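Local structure of Iron(III) ABC transporter, periplasmic iron-compound-binding protein (Vibrio cholerae, 3TEF) at residues A[6-11]-A[91-96]. The protein probably binds iron-loaded catecholate siderophores in the periplasm and delivers them to an ABC transporter for iron uptake. Sequence-based numbering, arbitrary orientation.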
loop_
_atom_site.group_PDB
_atom_site.type_symbol
_atom_site.label_atom_id
_atom_site.label_comp_id
_atom_site.label_asym_id
_atom_site.label_seq_id
_atom_site.Cartn_x
_atom_site.Cartn_y
_atom_site.Cartn_z
ATOM N N ILE A 6 -4.658 14.409 15.437
ATOM C CA ILE A 6 -4.819 13.401 14.408
ATOM C C ILE A 6 -4.933 12.023 15.028
ATOM O O ILE A 6 -4.065 11.614 15.802
ATOM C CB ILE A 6 -3.591 13.381 13.477
ATOM C CG1 ILE A 6 -3.382 14.756 12.839
ATOM C CG2 ILE A 6 -3.740 12.286 12.431
ATOM C CD1 ILE A 6 -4.566 15.223 12.000
ATOM N N GLU A 7 -5.993 11.303 14.662
ATOM C CA GLU A 7 -6.193 9.935 15.121
ATOM C C GLU A 7 -5.690 8.949 14.073
ATOM O O GLU A 7 -6.091 8.994 12.904
ATOM C CB GLU A 7 -7.676 9.682 15.419
ATOM C CG GLU A 7 -7.931 8.386 16.177
ATOM C CD GLU A 7 -9.204 8.436 17.007
ATOM O OE1 GLU A 7 -10.305 8.460 16.417
ATOM O OE2 GLU A 7 -9.096 8.453 18.253
ATOM N N HIS A 8 -4.795 8.057 14.487
ATOM C CA HIS A 8 -4.233 7.102 13.551
ATOM C C HIS A 8 -4.055 5.750 14.225
ATOM O O HIS A 8 -4.493 5.548 15.378
ATOM C CB HIS A 8 -2.889 7.618 13.020
ATOM C CG HIS A 8 -1.882 7.844 14.100
ATOM N ND1 HIS A 8 -1.708 9.068 14.709
ATOM C CD2 HIS A 8 -1.035 6.988 14.707
ATOM C CE1 HIS A 8 -0.783 8.957 15.645
ATOM N NE2 HIS A 8 -0.356 7.710 15.666
ATOM N N ARG A 9 -3.433 4.812 13.522
ATOM C CA ARG A 9 -3.344 3.447 14.038
ATOM C C ARG A 9 -2.678 3.374 15.402
ATOM O O ARG A 9 -3.048 2.546 16.240
ATOM C CB ARG A 9 -2.623 2.515 13.070
ATOM C CG ARG A 9 -2.654 1.078 13.554
ATOM C CD ARG A 9 -1.685 0.215 12.793
ATOM N NE ARG A 9 -2.129 -0.048 11.428
ATOM C CZ ARG A 9 -1.507 -0.895 10.620
ATOM N NH1 ARG A 9 -0.435 -1.549 11.064
ATOM N NH2 ARG A 9 -1.958 -1.103 9.390
ATOM N N LEU A 10 -1.697 4.239 15.636
ATOM C CA LEU A 10 -0.933 4.169 16.878
ATOM C C LEU A 10 -1.378 5.238 17.891
ATOM O O LEU A 10 -0.600 5.675 18.736
ATOM C CB LEU A 10 0.578 4.263 16.593
ATOM C CG LEU A 10 1.325 3.050 16.000
ATOM C CD1 LEU A 10 2.189 2.324 17.019
ATOM C CD2 LEU A 10 0.422 2.053 15.255
ATOM N N GLY A 11 -2.629 5.669 17.785
ATOM C CA GLY A 11 -3.195 6.566 18.775
ATOM C C GLY A 11 -3.470 7.962 18.263
ATOM O O GLY A 11 -3.788 8.145 17.085
ATOM N N LYS A 91 6.686 -0.378 14.928
ATOM C CA LYS A 91 7.187 -0.858 16.216
ATOM C C LYS A 91 8.087 0.187 16.859
ATOM O O LYS A 91 8.369 0.122 18.061
ATOM C CB LYS A 91 7.927 -2.194 16.087
ATOM C CG LYS A 91 7.069 -3.345 15.573
ATOM C CD LYS A 91 7.807 -4.687 15.667
ATOM C CE LYS A 91 9.224 -4.623 15.088
ATOM N NZ LYS A 91 9.274 -4.348 13.602
ATOM N N SER A 92 8.536 1.157 16.058
ATOM C CA SER A 92 9.445 2.181 16.557
ATOM C C SER A 92 8.727 3.459 16.912
ATOM O O SER A 92 9.358 4.456 17.241
ATOM C CB SER A 92 10.544 2.491 15.532
ATOM O OG SER A 92 11.459 1.416 15.427
ATOM N N TYR A 93 7.404 3.438 16.823
ATOM C CA TYR A 93 6.614 4.630 17.099
ATOM C C TYR A 93 6.888 5.272 18.456
ATOM O O TYR A 93 6.966 6.497 18.560
ATOM C CB TYR A 93 5.128 4.310 16.996
ATOM C CG TYR A 93 4.248 5.512 17.227
ATOM C CD1 TYR A 93 3.932 6.373 16.190
ATOM C CD2 TYR A 93 3.722 5.776 18.490
ATOM C CE1 TYR A 93 3.112 7.472 16.391
ATOM C CE2 TYR A 93 2.903 6.881 18.703
ATOM C CZ TYR A 93 2.602 7.715 17.656
ATOM O OH TYR A 93 1.799 8.813 17.839
ATOM N N ASP A 94 6.998 4.457 19.503
ATOM C CA ASP A 94 7.138 5.014 20.840
ATOM C C ASP A 94 8.415 5.834 20.929
ATOM O O ASP A 94 8.415 6.926 21.506
ATOM C CB ASP A 94 7.100 3.928 21.921
ATOM C CG ASP A 94 8.124 2.830 21.686
ATOM O OD1 ASP A 94 8.555 2.624 20.520
ATOM O OD2 ASP A 94 8.504 2.166 22.663
ATOM N N GLU A 95 9.485 5.312 20.329
ATOM C CA GLU A 95 10.769 6.001 20.317
ATOM C C GLU A 95 10.727 7.272 19.472
ATOM O O GLU A 95 11.250 8.316 19.877
ATOM C CB GLU A 95 11.884 5.063 19.842
ATOM C CG GLU A 95 12.206 3.968 20.835
ATOM C CD GLU A 95 12.929 4.511 22.047
ATOM O OE1 GLU A 95 13.636 5.531 21.894
ATOM O OE2 GLU A 95 12.788 3.933 23.150
ATOM N N LEU A 96 10.091 7.191 18.304
ATOM C CA LEU A 96 10.007 8.358 17.429
ATOM C C LEU A 96 9.137 9.438 18.079
ATOM O O LEU A 96 9.400 10.629 17.930
ATOM C CB LEU A 96 9.445 7.971 16.056
ATOM C CG LEU A 96 10.286 7.053 15.162
ATOM C CD1 LEU A 96 9.446 6.555 13.971
ATOM C CD2 LEU A 96 11.577 7.744 14.656
#
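Leu10 sets its CB over one face of the Tyr93 ring, while His8 meets the hydroxyl end of the same tyrosine. The CB of Leu10 sits 3.8 Å from the centroid of the Tyr93 ring and only 5° off its normal, a CH-pi contact close to ideal. The two side chains run past each other in opposite directions, which carries Leu10 CD1 back to within 3.5 Å of Tyr93 CB. A branched aliphatic residue suits this place because CB meets the ring while the branch reaches its root. CG of Tyr93 is anti to the backbone N (chi1 -178°), which points the ring from the first turn of its helix toward the hairpin turn. His8 approaches from the opposite direction and presents its ring edge: NE2 lies 3.3 Å from Tyr93 OH, a weak hydrogen bond bent to 124° at the proton. The two rings meet obliquely, neither stacked nor edge-to-face. Histidine suits because its flat ring offers an edge N-H to the hydroxyl while Gly11 O lies over one face. Tyrosine joins an apolar face to a polar end, and that end has a stronger partner in the carbonyl of Thr102. Gly11 N to His8 O (3.0 Å) closes the type I turn, and His8 N to Gly11 O completes the pair. Gly11 suits its positive phi, having no side chain. The contact thus joins the hairpin of strands 3-8 and 11-16 to the start of helix 93-99, with Val104 of edge strand 102-104 touching His8, Leu10 and Tyr93 alike.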